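Local coordinates for beta 1-3 glucanase (Clostridium beijerinckii NCIMB 8052, PDB 5H4E), which probably hydrolyses beta-1,3-glucans, as a bacterial beta-1,3-glucanase domain of glycoside hydrolase family 64, at residues N222-Y225 with F226-Y229; T243-D247 with R248-S252; F333-F336 with W337-S341. All coordinates share one frame; numbering follows the deposited sequence.

The three contacts are local and follow one another along the chain in numerical order. Contact 1 leads from a loop into helix 227-236, and strand 242-246, the next element of the chain, carries the first half of contact 2, a beta hairpin at the outer edge of a four-stranded antiparallel sheet. Contact 3 lies on helix 332-339, nearer the centre of the chain. Centres of contacts 1 and 2 are about 27 Å apart, as are those of contacts 2 and 3, while those of contacts 1 and 3 are about 21 Å apart; no two touch. A helix start, a hairpin and a helix end thus each rest on local backbone and side-chain contacts, separately within one glucanase domain.

Contact 1: N222-Y225 with F226-Y229; sequences NAHY and FDSY
The ring of Tyr225 turns its edge to one face of the Phe226 ring, an edge-to-face pair with planes at 80° and centroids 5.2 Å apart. Tyr225 CD2 makes the closest approach, over that face and 3.7 Å from Phe226 CE2. The imidazole of His224 has Ala223 CB over one face, toward the rim, and the carboxylate of Asp227 at its edge. There His224 ND1 donates to Asp227 OD2 at 2.9 Å, reaching the oxygen from above the carboxylate plane; ring and carboxylate stand almost perpendicular, at 83°. CG of Asp227 lies beside its own backbone N (chi1 -75°), which brings OD2 to His224, while its OD1 is held by Thr279. A type I turn runs from His224 to Asp227, closed by Asp227 N donating to His224 O at 3.0 Å. Water 1 extends this start of the helix, bridging His224 O and Ser228 N, and water 2 does the same between Tyr225 O and Tyr229 N. The contact therefore brings the loop after strand 206-207 into helix 227-236, with Phe226 packed on Val282 and Leu283 of helix 279-284 and Tyr225 against Glu196 and Phe197 of helix 195-198.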
loop_
_atom_site.group_PDB
_atom_site.type_symbol
_atom_site.label_atom_id
_atom_site.label_comp_id
_atom_site.label_asym_id
_atom_site.label_seq_id
_atom_site.Cartn_x
_atom_site.Cartn_y
_atom_site.Cartn_z
ATOM N N ASN A 222 -20.114 4.583 7.864
ATOM C CA ASN A 222 -20.120 4.558 6.400
ATOM C C ASN A 222 -19.969 3.163 5.804
ATOM O O ASN A 222 -19.476 3.000 4.676
ATOM C CB ASN A 222 -19.016 5.469 5.864
ATOM C CG ASN A 222 -19.090 6.870 6.441
ATOM O OD1 ASN A 222 -18.133 7.354 7.049
ATOM N ND2 ASN A 222 -20.226 7.533 6.253
ATOM N N ALA A 223 -20.413 2.164 6.560
ATOM C CA ALA A 223 -20.254 0.758 6.210
ATOM C C ALA A 223 -20.902 0.400 4.886
ATOM O O ALA A 223 -20.519 -0.589 4.246
ATOM C CB ALA A 223 -20.836 -0.121 7.313
ATOM N N HIS A 224 -21.896 1.189 4.484
ATOM C CA HIS A 224 -22.673 0.874 3.293
ATOM C C HIS A 224 -22.524 1.929 2.197
ATOM O O HIS A 224 -23.363 2.026 1.310
ATOM C CB HIS A 224 -24.140 0.699 3.681
ATOM C CG HIS A 224 -24.349 -0.384 4.688
ATOM N ND1 HIS A 224 -24.299 -1.720 4.357
ATOM C CD2 HIS A 224 -24.549 -0.332 6.026
ATOM C CE1 HIS A 224 -24.477 -2.447 5.445
ATOM N NE2 HIS A 224 -24.640 -1.628 6.471
ATOM N N TYR A 225 -21.436 2.691 2.258
ATOM C CA TYR A 225 -21.219 3.832 1.370
ATOM C C TYR A 225 -21.358 3.477 -0.117
ATOM O O TYR A 225 -21.930 4.241 -0.886
ATOM C CB TYR A 225 -19.837 4.442 1.640
ATOM C CG TYR A 225 -19.487 5.634 0.764
ATOM C CD1 TYR A 225 -20.190 6.828 0.860
ATOM C CD2 TYR A 225 -18.434 5.563 -0.142
ATOM C CE1 TYR A 225 -19.871 7.921 0.051
ATOM C CE2 TYR A 225 -18.106 6.644 -0.942
ATOM C CZ TYR A 225 -18.818 7.809 -0.846
ATOM O OH TYR A 225 -18.477 8.867 -1.654
ATOM N N PHE A 226 -20.858 2.318 -0.525
ATOM C CA PHE A 226 -20.880 1.972 -1.942
ATOM C C PHE A 226 -22.083 1.131 -2.372
ATOM O O PHE A 226 -22.225 0.828 -3.546
ATOM C CB PHE A 226 -19.610 1.218 -2.328
ATOM C CG PHE A 226 -18.450 2.113 -2.687
ATOM C CD1 PHE A 226 -18.368 2.691 -3.945
ATOM C CD2 PHE A 226 -17.431 2.347 -1.777
ATOM C CE1 PHE A 226 -17.295 3.507 -4.286
ATOM C CE2 PHE A 226 -16.367 3.166 -2.112
ATOM C CZ PHE A 226 -16.303 3.748 -3.367
ATOM N N ASP A 227 -22.933 0.755 -1.423
ATOM C CA ASP A 227 -23.951 -0.274 -1.656
ATOM C C ASP A 227 -24.930 0.022 -2.801
ATOM O O ASP A 227 -25.171 -0.836 -3.648
ATOM C CB ASP A 227 -24.752 -0.514 -0.377
ATOM C CG ASP A 227 -23.977 -1.310 0.657
ATOM O OD1 ASP A 227 -22.729 -1.323 0.590
ATOM O OD2 ASP A 227 -24.626 -1.933 1.521
ATOM N N SER A 228 -25.511 1.212 -2.803
ATOM C CA SER A 228 -26.493 1.539 -3.834
ATOM C C SER A 228 -25.854 1.529 -5.225
ATOM O O SER A 228 -26.467 1.065 -6.194
ATOM C CB SER A 228 -27.139 2.888 -3.566
ATOM O OG SER A 228 -28.000 3.215 -4.652
ATOM N N TYR A 229 -24.617 2.019 -5.311
ATOM C CA TYR A 229 -23.894 2.078 -6.587
ATOM C C TYR A 229 -23.599 0.666 -7.042
ATOM O O TYR A 229 -23.823 0.323 -8.203
ATOM C CB TYR A 229 -22.610 2.912 -6.443
ATOM C CG TYR A 229 -21.704 3.021 -7.672
ATOM C CD1 TYR A 229 -22.217 3.338 -8.931
ATOM C CD2 TYR A 229 -20.327 2.842 -7.555
ATOM C CE1 TYR A 229 -21.382 3.457 -10.040
ATOM C CE2 TYR A 229 -19.484 2.960 -8.663
ATOM C CZ TYR A 229 -20.023 3.272 -9.903
ATOM O OH TYR A 229 -19.206 3.385 -11.016
HETATM O O HOH W 1 -25.372 3.098 -0.263
HETATM O O HOH W 2 -23.758 4.033 -3.132
#

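Contact 2: T243-D247 with R248-S252; sequences TFTCD and RGTYS
Backbone hydrogen bonds pair Phe244 with Tyr251 in both directions: Phe244 N reaches Tyr251 O at 3.0 Å, and Tyr251 N reaches Phe244 O at 2.8 Å. Nearer the turn, Cys246 N donates to Gly249 O at 3.1 Å, while the return bond from Gly249 N to Cys246 O is weak. Gly249 has a positive phi of 142°, where a side chain would collide with the carbonyl oxygen of Arg248.

Hydroxyl pairs line one face of the hairpin, at its non-hydrogen-bonded positions. Thr245 OG1 and Thr250 OG1 share a hydrogen bond of 2.8 Å in which either could be the donor, and Thr243 OG1 lies 2.9 Å from Ser252 OG, which is also bonded to Glu241. Each threonine hydroxyl stands beside its own backbone N, and the methyls of Thr243 and Thr250 meet at CG2.

Aromatic and sulfur contacts occupy the other face. The Phe244 and Tyr251 rings are nearly parallel, at 26°, but slid so far apart that they barely overlap; Tyr251 CB also makes an off-centre CH-pi contact with the Phe244 ring, 3.7 Å from Phe244 CE1. Cys246 SG comes to the edge of the Tyr251 ring, 4.0 Å from CE2 of Tyr251.

Among polar ends, Arg248 NE donates to Tyr251 OH at 3.2 Å, in the guanidinium plane, and both side chains also bind Asp295. The hairpin of strands 242-246 and 249-256 thus lays its aromatic face against helix 294-309, with Phe262 of strand 259-264 alongside.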
loop_
_atom_site.group_PDB
_atom_site.type_symbol
_atom_site.label_atom_id
_atom_site.label_comp_id
_atom_site.label_asym_id
_atom_site.label_seq_id
_atom_site.Cartn_x
_atom_site.Cartn_y
_atom_site.Cartn_z
ATOM N N THR A 243 -17.556 -4.341 -21.388
ATOM C CA THR A 243 -16.461 -4.741 -22.254
ATOM C C THR A 243 -15.282 -3.809 -22.110
ATOM O O THR A 243 -15.429 -2.590 -22.236
ATOM C CB THR A 243 -16.897 -4.772 -23.717
ATOM O OG1 THR A 243 -18.037 -5.632 -23.842
ATOM C CG2 THR A 243 -15.768 -5.282 -24.601
ATOM N N PHE A 244 -14.113 -4.382 -21.834
ATOM C CA PHE A 244 -12.918 -3.576 -21.683
ATOM C C PHE A 244 -11.687 -4.288 -22.234
ATOM O O PHE A 244 -11.659 -5.514 -22.383
ATOM C CB PHE A 244 -12.712 -3.189 -20.212
ATOM C CG PHE A 244 -12.234 -4.317 -19.333
ATOM C CD1 PHE A 244 -13.142 -5.155 -18.698
ATOM C CD2 PHE A 244 -10.876 -4.515 -19.111
ATOM C CE1 PHE A 244 -12.698 -6.184 -17.873
ATOM C CE2 PHE A 244 -10.429 -5.540 -18.288
ATOM C CZ PHE A 244 -11.340 -6.376 -17.677
ATOM N N THR A 245 -10.675 -3.493 -22.545
ATOM C CA THR A 245 -9.425 -4.010 -23.056
ATOM C C THR A 245 -8.274 -3.500 -22.206
ATOM O O THR A 245 -8.216 -2.316 -21.886
ATOM C CB THR A 245 -9.211 -3.601 -24.517
ATOM O OG1 THR A 245 -10.336 -4.026 -25.296
ATOM C CG2 THR A 245 -7.944 -4.231 -25.077
ATOM N N CYS A 246 -7.384 -4.407 -21.816
ATOM C CA CYS A 246 -6.106 -4.035 -21.224
ATOM C C CYS A 246 -5.009 -4.778 -21.974
ATOM O O CYS A 246 -5.249 -5.295 -23.067
ATOM C CB CYS A 246 -6.069 -4.347 -19.722
ATOM S SG CYS A 246 -6.454 -6.059 -19.236
ATOM N N ASP A 247 -3.811 -4.838 -21.404
ATOM C CA ASP A 247 -2.702 -5.525 -22.062
ATOM C C ASP A 247 -2.978 -7.017 -22.274
ATOM O O ASP A 247 -2.598 -7.578 -23.302
ATOM C CB ASP A 247 -1.405 -5.342 -21.262
ATOM C CG ASP A 247 -0.749 -3.996 -21.515
ATOM O OD1 ASP A 247 -1.407 -3.111 -22.101
ATOM O OD2 ASP A 247 0.427 -3.819 -21.122
ATOM N N ARG A 248 -3.652 -7.643 -21.310
ATOM C CA ARG A 248 -3.905 -9.086 -21.333
ATOM C C ARG A 248 -4.889 -9.517 -22.419
ATOM O O ARG A 248 -4.913 -10.690 -22.817
ATOM C CB ARG A 248 -4.433 -9.555 -19.980
ATOM C CG ARG A 248 -3.516 -9.270 -18.828
ATOM C CD ARG A 248 -4.039 -9.927 -17.569
ATOM N NE ARG A 248 -4.340 -11.346 -17.755
ATOM C CZ ARG A 248 -3.470 -12.328 -17.547
ATOM N NH1 ARG A 248 -2.238 -12.049 -17.139
ATOM N NH2 ARG A 248 -3.832 -13.589 -17.738
ATOM N N GLY A 249 -5.711 -8.576 -22.879
ATOM C CA GLY A 249 -6.672 -8.852 -23.931
ATOM C C GLY A 249 -7.978 -8.128 -23.687
ATOM O O GLY A 249 -8.048 -7.233 -22.840
ATOM N N THR A 250 -9.015 -8.513 -24.427
ATOM C CA THR A 250 -10.329 -7.905 -24.251
ATOM C C THR A 250 -11.281 -8.850 -23.524
ATOM O O THR A 250 -11.503 -9.999 -23.946
ATOM C CB THR A 250 -10.952 -7.491 -25.597
ATOM O OG1 THR A 250 -10.068 -6.589 -26.271
ATOM C CG2 THR A 250 -12.301 -6.793 -25.373
ATOM N N TYR A 251 -11.836 -8.353 -22.425
ATOM C CA TYR A 251 -12.760 -9.118 -21.607
ATOM C C TYR A 251 -14.169 -8.551 -21.719
ATOM O O TYR A 251 -14.341 -7.341 -21.796
ATOM C CB TYR A 251 -12.318 -9.102 -20.146
ATOM C CG TYR A 251 -10.952 -9.694 -19.896
ATOM C CD1 TYR A 251 -10.804 -11.043 -19.591
ATOM C CD2 TYR A 251 -9.805 -8.899 -19.945
ATOM C CE1 TYR A 251 -9.553 -11.594 -19.350
ATOM C CE2 TYR A 251 -8.544 -9.441 -19.713
ATOM C CZ TYR A 251 -8.427 -10.786 -19.411
ATOM O OH TYR A 251 -7.184 -11.326 -19.166
ATOM N N SER A 252 -15.175 -9.417 -21.717
ATOM C CA SER A 252 -16.548 -8.948 -21.739
ATOM C C SER A 252 -17.362 -9.680 -20.685
ATOM O O SER A 252 -17.301 -10.897 -20.583
ATOM C CB SER A 252 -17.157 -9.141 -23.133
ATOM O OG SER A 252 -18.374 -8.425 -23.258
#

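Contact 3: F333-F336 with W337-S341; sequences FAKF and WHDHS
An aromatic cluster of Phe333, Phe336, Trp337 and His340 runs along helix 332-339 and past its C-terminal end. The indole of Trp337 points its edge at Phe333, with NE1 of Trp337 over the centre of that ring and 3.3 Å from Phe333 CZ. Phe336 in turn presents its edge to one indole face, the two planes being 88° apart, and its CD1 lies 3.6 Å from Trp337 CZ3. On one face of Phe336 the His340 ring forms an offset stack, with centroids 4.0 Å apart and planes at 25°. This imidazole is fixed by a bond in its own plane, ND1 donating to Phe336 O at 2.9 Å, so one residue supplies both the acceptor and the stacking surface. On another side of the helix, Lys335 NZ meets the syn lone pair of Asp339 OD1 at 3.0 Å in a salt bridge; a bend at chi2 (58°) carries the lysine chain across the aspartate, with CE of Lys335 also close to both oxygens. Around the cluster, Phe336 lies against helix 182-192 and Trp337 stacks on Phe158. Donation from His340 ND1 implies that this nitrogen carries the proton, and the partial negative charge at the helix's C-terminal end would probably make the Phe336 carbonyl a better acceptor.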
loop_
_atom_site.group_PDB
_atom_site.type_symbol
_atom_site.label_atom_id
_atom_site.label_comp_id
_atom_site.label_asym_id
_atom_site.label_seq_id
_atom_site.Cartn_x
_atom_site.Cartn_y
_atom_site.Cartn_z
ATOM N N PHE A 333 -10.822 9.676 -0.560
ATOM C CA PHE A 333 -9.516 9.544 0.095
ATOM C C PHE A 333 -8.418 9.313 -0.973
ATOM O O PHE A 333 -7.444 10.066 -1.054
ATOM C CB PHE A 333 -9.567 8.409 1.130
ATOM C CG PHE A 333 -8.227 8.043 1.741
ATOM C CD1 PHE A 333 -7.424 7.067 1.158
ATOM C CD2 PHE A 333 -7.788 8.658 2.912
ATOM C CE1 PHE A 333 -6.191 6.717 1.714
ATOM C CE2 PHE A 333 -6.553 8.311 3.486
ATOM C CZ PHE A 333 -5.754 7.339 2.885
ATOM N N ALA A 334 -8.599 8.297 -1.810
ATOM C CA ALA A 334 -7.610 7.975 -2.840
ATOM C C ALA A 334 -7.390 9.161 -3.773
ATOM O O ALA A 334 -6.254 9.518 -4.088
ATOM C CB ALA A 334 -8.046 6.753 -3.644
ATOM N N LYS A 335 -8.489 9.758 -4.216
ATOM C CA LYS A 335 -8.421 10.900 -5.131
ATOM C C LYS A 335 -7.594 12.044 -4.536
ATOM O O LYS A 335 -6.802 12.670 -5.252
ATOM C CB LYS A 335 -9.831 11.366 -5.490
ATOM C CG LYS A 335 -9.931 12.705 -6.259
ATOM C CD LYS A 335 -9.168 12.745 -7.594
ATOM C CE LYS A 335 -9.607 13.975 -8.434
ATOM N NZ LYS A 335 -8.796 14.137 -9.691
ATOM N N PHE A 336 -7.740 12.306 -3.235
ATOM C CA PHE A 336 -6.928 13.359 -2.626
ATOM C C PHE A 336 -5.416 13.126 -2.832
ATOM O O PHE A 336 -4.672 14.060 -3.170
ATOM C CB PHE A 336 -7.212 13.511 -1.120
ATOM C CG PHE A 336 -6.558 14.735 -0.527
ATOM C CD1 PHE A 336 -5.349 14.646 0.135
ATOM C CD2 PHE A 336 -7.133 15.988 -0.699
ATOM C CE1 PHE A 336 -4.728 15.785 0.651
ATOM C CE2 PHE A 336 -6.529 17.123 -0.190
ATOM C CZ PHE A 336 -5.323 17.021 0.483
ATOM N N TRP A 337 -4.948 11.896 -2.641
ATOM C CA TRP A 337 -3.497 11.671 -2.732
ATOM C C TRP A 337 -3.049 11.802 -4.193
ATOM O O TRP A 337 -1.986 12.352 -4.468
ATOM C CB TRP A 337 -3.114 10.318 -2.072
ATOM C CG TRP A 337 -3.657 10.351 -0.670
ATOM C CD1 TRP A 337 -4.639 9.561 -0.137
ATOM C CD2 TRP A 337 -3.341 11.329 0.331
ATOM N NE1 TRP A 337 -4.927 9.975 1.149
ATOM C CE2 TRP A 337 -4.144 11.060 1.452
ATOM C CE3 TRP A 337 -2.432 12.396 0.393
ATOM C CZ2 TRP A 337 -4.076 11.822 2.611
ATOM C CZ3 TRP A 337 -2.379 13.159 1.529
ATOM C CH2 TRP A 337 -3.193 12.864 2.630
ATOM N N HIS A 338 -3.885 11.369 -5.129
ATOM C CA HIS A 338 -3.569 11.572 -6.534
ATOM C C HIS A 338 -3.430 13.064 -6.819
ATOM O O HIS A 338 -2.525 13.482 -7.540
ATOM C CB HIS A 338 -4.630 10.936 -7.437
ATOM C CG HIS A 338 -4.551 9.440 -7.473
ATOM N ND1 HIS A 338 -3.659 8.762 -8.274
ATOM C CD2 HIS A 338 -5.231 8.496 -6.780
ATOM C CE1 HIS A 338 -3.798 7.460 -8.078
ATOM N NE2 HIS A 338 -4.744 7.273 -7.172
ATOM N N ASP A 339 -4.297 13.870 -6.210
ATOM C CA ASP A 339 -4.287 15.310 -6.466
ATOM C C ASP A 339 -3.115 15.987 -5.769
ATOM O O ASP A 339 -2.842 17.166 -6.008
ATOM C CB ASP A 339 -5.604 15.961 -6.023
ATOM C CG ASP A 339 -6.742 15.703 -6.996
ATOM O OD1 ASP A 339 -6.485 15.278 -8.141
ATOM O OD2 ASP A 339 -7.907 15.937 -6.612
ATOM N N HIS A 340 -2.418 15.247 -4.914
ATOM C CA HIS A 340 -1.250 15.792 -4.217
ATOM C C HIS A 340 -0.047 14.857 -4.296
ATOM O O HIS A 340 0.478 14.402 -3.289
ATOM C CB HIS A 340 -1.613 16.101 -2.760
ATOM C CG HIS A 340 -2.679 17.141 -2.644
ATOM N ND1 HIS A 340 -4.018 16.851 -2.794
ATOM C CD2 HIS A 340 -2.599 18.485 -2.492
ATOM C CE1 HIS A 340 -4.721 17.967 -2.699
ATOM N NE2 HIS A 340 -3.882 18.972 -2.515
ATOM N N SER A 341 0.391 14.583 -5.516
ATOM C CA SER A 341 1.528 13.704 -5.743
ATOM C C SER A 341 2.163 14.046 -7.082
ATOM O O SER A 341 1.526 14.666 -7.925
ATOM C CB SER A 341 1.095 12.238 -5.719
ATOM O OG SER A 341 0.145 11.986 -6.744
#